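Local coordinates for hypothetical sugar ABC-transporter sugar binding protein (Arthrobacter globiformis, PDB 7BVT), which probably serves as the extracellular binding protein of an ABC transporter, capturing cyclic alpha-maltosyl-1,6-maltose for uptake, at residues A[33-38]-A[91-96]; A[46-51]-A[58-63]; A[215-220]-A[372-377]; A[328-333]-A[348-353]. All blocks are in the same frame, centred on the assembly; numbering follows the deposited sequence.

Interaction 1 (A[33-38]-A[91-96]); sequences WHYWDG and LVWVPQ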
loop_
_atom_site.group_PDB
_atom_site.type_symbol
_atom_site.label_atom_id
_atom_site.label_comp_id
_atom_site.label_asym_id
_atom_site.label_seq_id
_atom_site.Cartn_x
_atom_site.Cartn_y
_atom_site.Cartn_z
ATOM N N TRP A 33 0.934 0.048 -20.715
ATOM C CA TRP A 33 2.067 0.756 -20.098
ATOM C C TRP A 33 2.104 0.433 -18.608
ATOM O O TRP A 33 1.041 0.461 -17.959
ATOM C CB TRP A 33 1.989 2.242 -20.292
ATOM C CG TRP A 33 1.995 2.729 -21.708
ATOM C CD1 TRP A 33 2.245 2.006 -22.819
ATOM C CD2 TRP A 33 1.824 4.078 -22.141
ATOM N NE1 TRP A 33 2.203 2.816 -23.922
ATOM C CE2 TRP A 33 1.957 4.077 -23.548
ATOM C CE3 TRP A 33 1.575 5.274 -21.485
ATOM C CZ2 TRP A 33 1.782 5.228 -24.314
ATOM C CZ3 TRP A 33 1.463 6.423 -22.241
ATOM C CH2 TRP A 33 1.550 6.388 -23.627
ATOM N N HIS A 34 3.292 0.163 -18.091
ATOM C CA HIS A 34 3.485 -0.183 -16.670
ATOM C C HIS A 34 4.827 0.402 -16.266
ATOM O O HIS A 34 5.523 0.849 -17.188
ATOM C CB HIS A 34 3.442 -1.663 -16.446
ATOM C CG HIS A 34 4.576 -2.324 -17.137
ATOM N ND1 HIS A 34 5.808 -2.452 -16.528
ATOM C CD2 HIS A 34 4.639 -2.916 -18.356
ATOM C CE1 HIS A 34 6.603 -3.138 -17.354
ATOM N NE2 HIS A 34 5.936 -3.417 -18.495
ATOM N N TYR A 35 5.154 0.362 -14.989
ATOM C CA TYR A 35 6.442 0.937 -14.500
ATOM C C TYR A 35 7.314 -0.156 -13.887
ATOM O O TYR A 35 8.318 0.202 -13.246
ATOM C CB TYR A 35 6.232 2.153 -13.576
ATOM C CG TYR A 35 5.338 1.958 -12.371
ATOM C CD1 TYR A 35 5.579 0.972 -11.437
ATOM C CD2 TYR A 35 4.263 2.792 -12.147
ATOM C CE1 TYR A 35 4.761 0.782 -10.320
ATOM C CE2 TYR A 35 3.457 2.640 -11.025
ATOM C CZ TYR A 35 3.710 1.635 -10.116
ATOM O OH TYR A 35 2.893 1.528 -9.012
ATOM N N TRP A 36 6.975 -1.424 -14.028
ATOM C CA TRP A 36 7.782 -2.511 -13.423
ATOM C C TRP A 36 9.181 -2.567 -14.071
ATOM O O TRP A 36 9.296 -2.412 -15.321
ATOM C CB TRP A 36 7.072 -3.857 -13.527
ATOM C CG TRP A 36 5.855 -3.933 -12.652
ATOM C CD1 TRP A 36 5.755 -3.669 -11.316
ATOM C CD2 TRP A 36 4.558 -4.389 -13.050
ATOM N NE1 TRP A 36 4.496 -3.936 -10.860
ATOM C CE2 TRP A 36 3.730 -4.359 -11.904
ATOM C CE3 TRP A 36 4.011 -4.806 -14.263
ATOM C CZ2 TRP A 36 2.386 -4.725 -11.950
ATOM C CZ3 TRP A 36 2.694 -5.200 -14.294
ATOM C CH2 TRP A 36 1.897 -5.130 -13.162
ATOM N N ASP A 37 10.145 -2.917 -13.224
ATOM C CA ASP A 37 11.541 -3.223 -13.596
ATOM C C ASP A 37 11.898 -4.616 -13.099
ATOM O O ASP A 37 11.151 -5.236 -12.322
ATOM C CB ASP A 37 12.507 -2.221 -12.961
ATOM C CG ASP A 37 12.277 -0.788 -13.409
ATOM O OD1 ASP A 37 11.946 -0.580 -14.604
ATOM O OD2 ASP A 37 12.417 0.112 -12.558
ATOM N N GLY A 38 13.076 -5.078 -13.489
ATOM C CA GLY A 38 13.690 -6.216 -12.792
ATOM C C GLY A 38 12.853 -7.458 -12.917
ATOM O O GLY A 38 12.323 -7.684 -14.000
ATOM N N LEU A 91 -1.772 2.760 -6.778
ATOM C CA LEU A 91 -3.120 2.971 -6.177
ATOM C C LEU A 91 -3.528 4.437 -6.230
ATOM O O LEU A 91 -4.619 4.765 -6.755
ATOM C CB LEU A 91 -3.125 2.487 -4.735
ATOM C CG LEU A 91 -4.474 2.601 -4.048
ATOM C CD1 LEU A 91 -5.440 1.578 -4.600
ATOM C CD2 LEU A 91 -4.342 2.422 -2.544
ATOM N N VAL A 92 -2.728 5.304 -5.651
ATOM C CA VAL A 92 -3.167 6.710 -5.426
ATOM C C VAL A 92 -3.183 7.463 -6.765
ATOM O O VAL A 92 -3.686 8.587 -6.787
ATOM C CB VAL A 92 -2.307 7.395 -4.343
ATOM C CG1 VAL A 92 -2.299 6.570 -3.067
ATOM C CG2 VAL A 92 -0.904 7.647 -4.805
ATOM N N TRP A 93 -2.674 6.876 -7.848
ATOM C CA TRP A 93 -2.763 7.547 -9.171
ATOM C C TRP A 93 -4.145 7.398 -9.782
ATOM O O TRP A 93 -4.482 8.210 -10.658
ATOM C CB TRP A 93 -1.727 7.049 -10.160
ATOM C CG TRP A 93 -0.314 7.283 -9.766
ATOM C CD1 TRP A 93 0.170 8.002 -8.704
ATOM C CD2 TRP A 93 0.813 6.830 -10.514
ATOM N NE1 TRP A 93 1.537 7.985 -8.735
ATOM C CE2 TRP A 93 1.958 7.270 -9.821
ATOM C CE3 TRP A 93 0.959 6.063 -11.661
ATOM C CZ2 TRP A 93 3.233 6.970 -10.275
ATOM C CZ3 TRP A 93 2.228 5.750 -12.102
ATOM C CH2 TRP A 93 3.342 6.209 -11.413
ATOM N N VAL A 94 -4.875 6.352 -9.451
ATOM C CA VAL A 94 -6.128 6.029 -10.203
ATOM C C VAL A 94 -7.014 7.252 -10.314
ATOM O O VAL A 94 -7.487 7.575 -11.397
ATOM C CB VAL A 94 -6.876 4.830 -9.607
ATOM C CG1 VAL A 94 -8.226 4.658 -10.250
ATOM C CG2 VAL A 94 -6.053 3.578 -9.756
ATOM N N PRO A 95 -7.354 7.964 -9.232
ATOM C CA PRO A 95 -8.277 9.086 -9.352
ATOM C C PRO A 95 -7.729 10.212 -10.214
ATOM O O PRO A 95 -8.520 10.852 -10.876
ATOM C CB PRO A 95 -8.483 9.563 -7.883
ATOM C CG PRO A 95 -8.009 8.422 -7.046
ATOM C CD PRO A 95 -6.949 7.706 -7.830
ATOM N N GLN A 96 -6.408 10.375 -10.236
ATOM C CA GLN A 96 -5.798 11.395 -11.113
ATOM C C GLN A 96 -5.914 10.952 -12.566
ATOM O O GLN A 96 -6.231 11.792 -13.443
ATOM C CB GLN A 96 -4.360 11.612 -10.682
ATOM C CG GLN A 96 -4.285 12.188 -9.266
ATOM C CD GLN A 96 -2.859 12.197 -8.812
ATOM O OE1 GLN A 96 -2.089 13.040 -9.261
ATOM N NE2 GLN A 96 -2.495 11.250 -7.949
#
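Tyr-35 follows directly on the last residue of strand 28-34, and Trp-93 lies in the helically wound approach to helix 94-100, so the exit of a strand and the approach to a helix are joined by two side chains. The backbones stay apart, and no hydrogen bond crosses between 33-38 and 91-96. Both CB atoms point into the gap. Tyr-35 offers the CD2-CE2 side of its ring to the outer corner of the indole, CZ3 and CH2, with CE2 to Trp-93 CZ3 at 3.5 Å. The indole corner lies near the plane of the phenol, at its edge; the rings meet obliquely, with the phenol and the six-membered ring of Trp-93 inclined at 77° and their centroids 5.3 Å apart. The phenol reaches it with CG placed between the backbone N and carbonyl carbon (chi1 55°), and its OH is hydrogen-bonded to Glu-297. His-34 ND1 accepts from Trp-36 N at 2.9 Å, a bent bond in the imidazole plane that spans Tyr-35. On the other segment, Val-94 N binds Leu-91 O at 3.1 Å, and Gln-96 NE2 folds back to Val-92 O at 3.1 Å, arriving from above the carbonyl plane. The indole also meets the ring of Phe-70, and Val-92 N is bonded to Asp-90, a residue of the glycan pocket. Tyr-35 thus lies near the bound sugar with Trp-93 packed against it, on loops that follow parallel strands, consistent with the sugar-site surroundings of solute-binding proteins.

Interaction 2 (A[46-51]-A[58-63]); sequences AMVDTY and VRISAS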
loop_
_atom_site.group_PDB
_atom_site.type_symbol
_atom_site.label_atom_id
_atom_site.label_comp_id
_atom_site.label_asym_id
_atom_site.label_seq_id
_atom_site.Cartn_x
_atom_site.Cartn_y
_atom_site.Cartn_z
ATOM N N ALA A 46 6.684 -12.407 -19.176
ATOM C CA ALA A 46 6.471 -13.862 -19.365
ATOM C C ALA A 46 4.962 -14.148 -19.408
ATOM O O ALA A 46 4.509 -14.945 -20.231
ATOM C CB ALA A 46 7.116 -14.665 -18.265
ATOM N N MET A 47 4.197 -13.450 -18.568
ATOM C CA MET A 47 2.718 -13.634 -18.536
ATOM C C MET A 47 2.093 -13.091 -19.811
ATOM O O MET A 47 1.118 -13.698 -20.299
ATOM C CB MET A 47 2.170 -12.934 -17.302
ATOM C CG MET A 47 2.976 -13.453 -16.148
ATOM S SD MET A 47 2.039 -13.570 -14.723
ATOM C CE MET A 47 1.016 -14.888 -15.352
ATOM N N VAL A 48 2.587 -11.962 -20.311
ATOM C CA VAL A 48 2.137 -11.399 -21.608
ATOM C C VAL A 48 2.440 -12.465 -22.670
ATOM O O VAL A 48 1.542 -12.756 -23.503
ATOM C CB VAL A 48 2.792 -10.032 -21.868
ATOM C CG1 VAL A 48 2.692 -9.585 -23.312
ATOM C CG2 VAL A 48 2.220 -8.938 -20.970
ATOM N N ASP A 49 3.645 -13.034 -22.650
ATOM C CA ASP A 49 3.999 -14.074 -23.664
ATOM C C ASP A 49 2.994 -15.203 -23.613
ATOM O O ASP A 49 2.499 -15.650 -24.716
ATOM C CB ASP A 49 5.374 -14.696 -23.391
ATOM C CG ASP A 49 6.501 -13.757 -23.696
ATOM O OD1 ASP A 49 6.234 -12.765 -24.410
ATOM O OD2 ASP A 49 7.639 -14.061 -23.190
ATOM N N THR A 50 2.709 -15.686 -22.401
ATOM C CA THR A 50 1.795 -16.793 -22.131
ATOM C C THR A 50 0.428 -16.433 -22.718
ATOM O O THR A 50 -0.144 -17.243 -23.480
ATOM C CB THR A 50 1.776 -17.175 -20.657
ATOM O OG1 THR A 50 3.085 -17.638 -20.298
ATOM C CG2 THR A 50 0.771 -18.253 -20.352
ATOM N N TYR A 51 -0.134 -15.284 -22.344
ATOM C CA TYR A 51 -1.449 -14.863 -22.891
ATOM C C TYR A 51 -1.436 -14.782 -24.418
ATOM O O TYR A 51 -2.396 -15.277 -25.041
ATOM C CB TYR A 51 -1.852 -13.532 -22.251
ATOM C CG TYR A 51 -3.133 -12.965 -22.795
ATOM C CD1 TYR A 51 -4.346 -13.441 -22.363
ATOM C CD2 TYR A 51 -3.110 -11.984 -23.775
ATOM C CE1 TYR A 51 -5.531 -12.885 -22.832
ATOM C CE2 TYR A 51 -4.295 -11.451 -24.265
ATOM C CZ TYR A 51 -5.503 -11.888 -23.781
ATOM O OH TYR A 51 -6.653 -11.310 -24.283
ATOM N N VAL A 58 -6.477 -11.408 -29.328
ATOM C CA VAL A 58 -5.859 -10.206 -28.715
ATOM C C VAL A 58 -4.353 -10.405 -28.722
ATOM O O VAL A 58 -3.895 -11.500 -28.360
ATOM C CB VAL A 58 -6.396 -9.996 -27.292
ATOM C CG1 VAL A 58 -5.822 -8.749 -26.643
ATOM C CG2 VAL A 58 -7.899 -9.958 -27.276
ATOM N N ARG A 59 -3.604 -9.341 -29.037
ATOM C CA ARG A 59 -2.136 -9.311 -28.875
ATOM C C ARG A 59 -1.804 -8.118 -27.978
ATOM O O ARG A 59 -2.163 -6.965 -28.351
ATOM C CB ARG A 59 -1.398 -9.193 -30.212
ATOM C CG ARG A 59 0.091 -8.913 -30.075
ATOM C CD ARG A 59 0.908 -9.176 -31.345
ATOM N NE ARG A 59 2.357 -9.165 -31.054
ATOM C CZ ARG A 59 3.031 -10.147 -30.427
ATOM N NH1 ARG A 59 2.413 -11.250 -30.022
ATOM N NH2 ARG A 59 4.330 -10.029 -30.209
ATOM N N ILE A 60 -1.171 -8.428 -26.844
ATOM C CA ILE A 60 -0.748 -7.432 -25.833
ATOM C C ILE A 60 0.675 -7.001 -26.186
ATOM O O ILE A 60 1.547 -7.888 -26.356
ATOM C CB ILE A 60 -0.793 -8.008 -24.405
ATOM C CG1 ILE A 60 -2.229 -8.346 -23.963
ATOM C CG2 ILE A 60 -0.080 -7.038 -23.448
ATOM C CD1 ILE A 60 -3.123 -7.146 -23.734
ATOM N N SER A 61 0.867 -5.701 -26.275
ATOM C CA SER A 61 2.182 -5.049 -26.412
ATOM C C SER A 61 2.406 -4.227 -25.159
ATOM O O SER A 61 1.797 -3.188 -25.045
ATOM C CB SER A 61 2.289 -4.184 -27.635
ATOM O OG SER A 61 2.190 -5.001 -28.775
ATOM N N ALA A 62 3.316 -4.692 -24.331
ATOM C CA ALA A 62 3.620 -4.065 -23.036
ATOM C C ALA A 62 4.857 -3.205 -23.215
ATOM O O ALA A 62 5.789 -3.710 -23.892
ATOM C CB ALA A 62 3.814 -5.139 -22.027
ATOM N N SER A 63 4.869 -2.027 -22.608
ATOM C CA SER A 63 6.050 -1.118 -22.515
ATOM C C SER A 63 6.244 -0.630 -21.081
ATOM O O SER A 63 5.254 -0.253 -20.401
ATOM C CB SER A 63 5.927 0.014 -23.451
ATOM O OG SER A 63 5.731 -0.467 -24.776
#
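Tyr-51 points CG away from its backbone N (chi1 176°), which swings the phenol off helix 38-53 and toward Val-58 and Ile-60 of strand 58-64; Val-48, one turn earlier, sends CG1 out in the same sense (chi1 164°). Val-48 CG1 and CG2 straddle the branch methyl of Ile-60, CG1 lying 3.8 Å from Ile-60 CG2, and the two side chains cross at about a right angle. The other branch of Ile-60, CG1, lies anti to the carbonyl carbon and comes within 3.7 Å of Tyr-51 CE2. Val-58 receives the far end of the phenol: its CB is 3.3 Å from Tyr-51 OH, and its CG1 lies at the ring edge, near the plane. Ala-62 completes the row at the margin, with CB 4.3 Å from Val-48 CG2.

Helix and strand run nearly antiparallel, at 164° with axes 8.4 Å apart, the expected course for neighbours in the beta-alpha-beta unit of strand 28-34, helix 38-53 and strand 58-64. The phenol is also set edge-to-face against Phe-315 on helix 306-319. No hydrogen bond links 46-51 to 58-63, so cohesion between them comes from apolar contact and burial, while the polar atoms carried into the interface are satisfied from elsewhere: the phenol oxygen by the carboxylate of Asp-314, and Ile-60 O by the amide of Asn-52.

Interaction 3 (A[215-220]-A[372-377]); sequences ADNSAA and PNTALY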
loop_
_atom_site.group_PDB
_atom_site.type_symbol
_atom_site.label_atom_id
_atom_site.label_comp_id
_atom_site.label_asym_id
_atom_site.label_seq_id
_atom_site.Cartn_x
_atom_site.Cartn_y
_atom_site.Cartn_z
ATOM N N ALA A 215 -16.808 9.689 4.368
ATOM C CA ALA A 215 -17.139 8.628 3.381
ATOM C C ALA A 215 -17.229 9.228 1.971
ATOM O O ALA A 215 -16.827 8.547 1.029
ATOM C CB ALA A 215 -18.412 7.902 3.756
ATOM N N ASP A 216 -17.609 10.504 1.840
ATOM C CA ASP A 216 -17.642 11.177 0.509
ATOM C C ASP A 216 -16.345 11.938 0.178
ATOM O O ASP A 216 -16.316 12.655 -0.823
ATOM C CB ASP A 216 -18.895 12.064 0.431
ATOM C CG ASP A 216 -18.851 13.303 1.291
ATOM O OD1 ASP A 216 -17.815 13.530 1.958
ATOM O OD2 ASP A 216 -19.855 14.059 1.262
ATOM N N ASN A 217 -15.263 11.774 0.948
ATOM C CA ASN A 217 -13.966 12.453 0.718
ATOM C C ASN A 217 -14.125 13.978 0.731
ATOM O O ASN A 217 -13.260 14.651 0.194
ATOM C CB ASN A 217 -13.275 11.938 -0.558
ATOM C CG ASN A 217 -12.992 10.447 -0.461
ATOM O OD1 ASN A 217 -12.839 9.898 0.650
ATOM N ND2 ASN A 217 -13.016 9.775 -1.611
ATOM N N SER A 218 -15.197 14.516 1.318
ATOM C CA SER A 218 -15.413 16.000 1.294
ATOM C C SER A 218 -14.636 16.694 2.419
ATOM O O SER A 218 -14.385 17.920 2.315
ATOM C CB SER A 218 -16.881 16.375 1.385
ATOM O OG SER A 218 -17.471 15.980 2.621
ATOM N N ALA A 219 -14.316 15.987 3.504
ATOM C CA ALA A 219 -13.674 16.664 4.648
ATOM C C ALA A 219 -12.769 15.680 5.383
ATOM O O ALA A 219 -13.061 14.437 5.330
ATOM C CB ALA A 219 -14.734 17.171 5.573
ATOM N N ALA A 220 -11.890 16.231 6.192
ATOM C CA ALA A 220 -11.207 15.436 7.231
ATOM C C ALA A 220 -12.173 14.749 8.199
ATOM O O ALA A 220 -13.235 15.283 8.588
ATOM C CB ALA A 220 -10.270 16.335 7.968
ATOM N N PRO A 372 -8.204 7.113 0.633
ATOM C CA PRO A 372 -9.365 7.635 -0.072
ATOM C C PRO A 372 -9.066 7.933 -1.543
ATOM O O PRO A 372 -7.967 8.345 -1.916
ATOM C CB PRO A 372 -9.692 8.921 0.651
ATOM C CG PRO A 372 -8.349 9.342 1.200
ATOM C CD PRO A 372 -7.645 8.055 1.613
ATOM N N ASN A 373 -10.085 7.683 -2.368
ATOM C CA ASN A 373 -9.962 7.701 -3.847
ATOM C C ASN A 373 -10.256 9.102 -4.406
ATOM O O ASN A 373 -10.800 9.214 -5.496
ATOM C CB ASN A 373 -10.776 6.592 -4.502
ATOM C CG ASN A 373 -12.256 6.778 -4.364
ATOM O OD1 ASN A 373 -12.710 7.733 -3.705
ATOM N ND2 ASN A 373 -12.997 5.862 -4.975
ATOM N N THR A 374 -9.842 10.136 -3.702
ATOM C CA THR A 374 -9.965 11.534 -4.207
ATOM C C THR A 374 -8.748 11.864 -5.051
ATOM O O THR A 374 -7.635 11.535 -4.694
ATOM C CB THR A 374 -10.196 12.512 -3.055
ATOM O OG1 THR A 374 -10.124 13.827 -3.623
ATOM C CG2 THR A 374 -9.231 12.374 -1.896
ATOM N N ALA A 375 -8.966 12.598 -6.164
ATOM C CA ALA A 375 -7.904 13.135 -7.021
ATOM C C ALA A 375 -7.050 14.206 -6.319
ATOM O O ALA A 375 -5.887 14.392 -6.749
ATOM C CB ALA A 375 -8.561 13.679 -8.264
ATOM N N LEU A 376 -7.521 14.735 -5.203
ATOM C CA LEU A 376 -6.741 15.705 -4.381
ATOM C C LEU A 376 -5.914 14.952 -3.334
ATOM O O LEU A 376 -5.227 15.600 -2.551
ATOM C CB LEU A 376 -7.741 16.652 -3.732
ATOM C CG LEU A 376 -8.426 17.603 -4.725
ATOM C CD1 LEU A 376 -9.671 18.245 -4.135
ATOM C CD2 LEU A 376 -7.431 18.624 -5.185
ATOM N N TYR A 377 -5.900 13.623 -3.349
ATOM C CA TYR A 377 -5.221 12.908 -2.226
ATOM C C TYR A 377 -3.765 13.346 -2.065
ATOM O O TYR A 377 -3.312 13.576 -0.938
ATOM C CB TYR A 377 -5.321 11.379 -2.397
ATOM C CG TYR A 377 -4.613 10.679 -1.268
ATOM C CD1 TYR A 377 -5.151 10.707 0.006
ATOM C CD2 TYR A 377 -3.365 10.135 -1.434
ATOM C CE1 TYR A 377 -4.487 10.118 1.079
ATOM C CE2 TYR A 377 -2.696 9.513 -0.382
ATOM C CZ TYR A 377 -3.248 9.539 0.880
ATOM O OH TYR A 377 -2.526 8.980 1.922
HETATM O O HOH W 1 -12.520 15.007 -2.425
#
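The carboxamides of Asn-217 and Asn-373 meet with their planes 81° apart, Asn-217 ND2 lying 2.9 Å from Asn-373 OD1. Above the plane of the Asn-217 amide, on its oxygen side, sits CB of Pro-372, 3.3 Å from Asn-217 OD1. Nearer the backbone, Asn-217 CB rests against Thr-374 CB at 4.0 Å. Asn-217 takes up a left-handed backbone conformation (phi 58°), just beyond Asp-216, which forms an Asx turn: Asp-216 OD1 accepts from Ser-218 N at 2.9 Å and from Ser-218 OG at 2.6 Å. A water bridges the segments, donating to Asn-217 O at 2.7 Å and hydrogen-bonded to Thr-374 OG1. That same hydroxyl oxygen accepts from Leu-376 N at 3.2 Å, a capping bond ahead of helix 377-392, in a type I turn from Thr-374 to Tyr-377. Asn-373 ND2 is bonded to the carbonyl of Phe-125. The contact thus joins the loop between helices 195-207 and 225-239 to the loop leading from strand 368-369 into helix 377-392, with helix 398-415 against Ala-219 and Ala-220 and helix 94-100 against Ala-375.

Interaction 4 (A[328-333]-A[348-353]); sequences WSKETG and LEWVES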
loop_
_atom_site.group_PDB
_atom_site.type_symbol
_atom_site.label_atom_id
_atom_site.label_comp_id
_atom_site.label_asym_id
_atom_site.label_seq_id
_atom_site.Cartn_x
_atom_site.Cartn_y
_atom_site.Cartn_z
ATOM N N TRP A 328 1.885 -15.379 -10.412
ATOM C CA TRP A 328 2.403 -13.991 -10.389
ATOM C C TRP A 328 2.850 -13.565 -8.971
ATOM O O TRP A 328 3.939 -12.944 -8.836
ATOM C CB TRP A 328 1.274 -13.078 -10.892
ATOM C CG TRP A 328 1.443 -11.608 -10.720
ATOM C CD1 TRP A 328 0.651 -10.852 -9.912
ATOM C CD2 TRP A 328 2.319 -10.700 -11.392
ATOM N NE1 TRP A 328 0.990 -9.544 -10.013
ATOM C CE2 TRP A 328 1.989 -9.407 -10.942
ATOM C CE3 TRP A 328 3.329 -10.820 -12.363
ATOM C CZ2 TRP A 328 2.622 -8.263 -11.404
ATOM C CZ3 TRP A 328 3.979 -9.691 -12.796
ATOM C CH2 TRP A 328 3.630 -8.418 -12.325
ATOM N N SER A 329 2.025 -13.797 -7.964
ATOM C CA SER A 329 2.318 -13.425 -6.564
ATOM C C SER A 329 3.559 -14.213 -6.112
ATOM O O SER A 329 4.515 -13.606 -5.605
ATOM C CB SER A 329 1.122 -13.706 -5.685
ATOM O OG SER A 329 -0.015 -12.960 -6.147
ATOM N N LYS A 330 3.558 -15.515 -6.372
ATOM C CA LYS A 330 4.694 -16.364 -5.921
ATOM C C LYS A 330 6.011 -15.805 -6.462
ATOM O O LYS A 330 6.983 -15.714 -5.706
ATOM C CB LYS A 330 4.580 -17.796 -6.420
ATOM C CG LYS A 330 3.597 -18.695 -5.690
ATOM C CD LYS A 330 3.605 -20.027 -6.421
ATOM C CE LYS A 330 2.813 -21.136 -5.798
ATOM N NZ LYS A 330 2.866 -22.319 -6.689
ATOM N N GLU A 331 6.046 -15.480 -7.734
ATOM C CA GLU A 331 7.295 -15.123 -8.426
ATOM C C GLU A 331 7.673 -13.674 -8.173
ATOM O O GLU A 331 8.878 -13.376 -8.288
ATOM C CB GLU A 331 7.211 -15.578 -9.874
ATOM C CG GLU A 331 6.537 -14.679 -10.856
ATOM C CD GLU A 331 6.256 -15.450 -12.158
ATOM O OE1 GLU A 331 6.652 -16.643 -12.239
ATOM O OE2 GLU A 331 5.594 -14.901 -13.084
ATOM N N THR A 332 6.745 -12.779 -7.806
ATOM C CA THR A 332 7.121 -11.360 -7.594
ATOM C C THR A 332 7.274 -11.032 -6.083
ATOM O O THR A 332 7.805 -9.986 -5.784
ATOM C CB THR A 332 6.065 -10.424 -8.197
ATOM O OG1 THR A 332 4.868 -10.739 -7.475
ATOM C CG2 THR A 332 5.913 -10.590 -9.698
ATOM N N GLY A 333 6.749 -11.868 -5.204
ATOM C CA GLY A 333 6.656 -11.563 -3.758
ATOM C C GLY A 333 5.571 -10.540 -3.437
ATOM O O GLY A 333 5.524 -10.018 -2.303
ATOM N N LEU A 348 -1.007 -20.577 0.698
ATOM C CA LEU A 348 -0.563 -20.510 2.113
ATOM C C LEU A 348 0.519 -21.560 2.375
ATOM O O LEU A 348 1.468 -21.238 3.100
ATOM C CB LEU A 348 -1.757 -20.639 3.056
ATOM C CG LEU A 348 -2.664 -19.407 3.054
ATOM C CD1 LEU A 348 -3.968 -19.681 3.764
ATOM C CD2 LEU A 348 -1.960 -18.204 3.646
ATOM N N GLU A 349 0.411 -22.742 1.765
ATOM C CA GLU A 349 1.369 -23.856 2.022
ATOM C C GLU A 349 2.716 -23.484 1.428
ATOM O O GLU A 349 3.771 -23.630 2.069
ATOM C CB GLU A 349 0.855 -25.153 1.403
ATOM C CG GLU A 349 -0.188 -25.820 2.274
ATOM C CD GLU A 349 -0.500 -27.242 1.849
ATOM O OE1 GLU A 349 0.408 -27.880 1.254
ATOM O OE2 GLU A 349 -1.649 -27.694 2.104
ATOM N N TRP A 350 2.644 -22.959 0.238
ATOM C CA TRP A 350 3.794 -22.372 -0.470
ATOM C C TRP A 350 4.439 -21.248 0.344
ATOM O O TRP A 350 5.698 -21.121 0.411
ATOM C CB TRP A 350 3.293 -21.858 -1.794
ATOM C CG TRP A 350 4.477 -21.485 -2.584
ATOM C CD1 TRP A 350 5.272 -22.348 -3.286
ATOM C CD2 TRP A 350 5.095 -20.196 -2.614
ATOM N NE1 TRP A 350 6.316 -21.649 -3.822
ATOM C CE2 TRP A 350 6.245 -20.336 -3.412
ATOM C CE3 TRP A 350 4.787 -18.943 -2.056
ATOM C CZ2 TRP A 350 7.054 -19.248 -3.714
ATOM C CZ3 TRP A 350 5.624 -17.877 -2.315
ATOM C CH2 TRP A 350 6.737 -18.034 -3.135
ATOM N N VAL A 351 3.625 -20.362 0.899
ATOM C CA VAL A 351 4.231 -19.262 1.702
ATOM C C VAL A 351 4.990 -19.890 2.884
ATOM O O VAL A 351 6.124 -19.474 3.127
ATOM C CB VAL A 351 3.185 -18.234 2.136
ATOM C CG1 VAL A 351 3.758 -17.280 3.184
ATOM C CG2 VAL A 351 2.702 -17.450 0.937
ATOM N N GLU A 352 4.386 -20.871 3.540
ATOM C CA GLU A 352 4.957 -21.559 4.729
ATOM C C GLU A 352 6.259 -22.277 4.346
ATOM O O GLU A 352 7.218 -22.195 5.127
ATOM C CB GLU A 352 3.917 -22.508 5.336
ATOM C CG GLU A 352 4.310 -23.043 6.707
ATOM C CD GLU A 352 4.942 -22.047 7.677
ATOM O OE1 GLU A 352 4.360 -20.953 7.898
ATOM O OE2 GLU A 352 6.028 -22.357 8.210
ATOM N N SER A 353 6.330 -22.886 3.165
ATOM C CA SER A 353 7.490 -23.689 2.699
ATOM C C SER A 353 8.594 -22.768 2.170
ATOM O O SER A 353 9.759 -23.113 2.328
ATOM C CB SER A 353 7.078 -24.722 1.652
ATOM O OG SER A 353 7.084 -24.139 0.346
#
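In the helix that carries Lys-330 to Trp-350, the carbonyl oxygen of Trp-328 is gripped twice by one residue: Thr-332 OG1 donates to Trp-328 O at 2.8 Å and Thr-332 N binds the same oxygen at 3.0 Å, reaching it from opposite faces of the carbonyl plane. The hydroxyl is tilted 29° from that plane. With Gly-333 N bonded to Ser-329 O at 2.9 Å, these bonds finish helix 322-332, and Gly-333 leaves helical conformation with positive phi. Thr-332 also lays its methyl CG2 over a face of the Trp-328 indole, off toward the rim.

Across to helix 345-354, one pair does the work. Lys-330 stretches its extended chain obliquely over one face of the Trp-350 indole, which CG anti to the backbone N (chi1 -171°) carries out toward the lysine. Lys-330 CG stands almost squarely above the six-membered ring of Trp-350, 3.7 Å from its centroid, as a CH-pi contact; Lys-330 CE then passes over the five-membered ring, 3.6 Å from Trp-350 CG. The ammonium lies further out: Lys-330 NZ is 4.5 Å from the centroid of the five-membered ring and 27° off its normal, an off-centre cation-pi contact. The backbone joins in too, Lys-330 O approaching Trp-350 CH2 at 3.5 Å. No hydrogen bond crosses between the helices. Attraction is therefore shared between dispersion from the lysine methylenes, which lie along one face of the indole, and a modest electrostatic term from the ammonium, probably weakened by its offset and the partly exposed setting.

In the fold
Interactions 1 and 2 share a sheet: their centres are 17 Å apart, and the backbones of neighbouring strands 28-34 and 58-64 join them where His-34 N approaches Ser-63 O at 3.1 Å, a probable hydrogen bond. Trp-328 ties interaction 4 to both, touching Trp-36 of interaction 1 and Met-47 of interaction 2. Through Pro-95, interaction 1 also packs on 373-375 of interaction 3, whose centre is 34 Å from that of interaction 4, across the centre of the chain. As for the bound sugar, a glucose is about 6 Å from the Tyr-35 side chain, and one is about 11 Å from the side chain of Pro-372, the neighbour of pocket residue Arg-371.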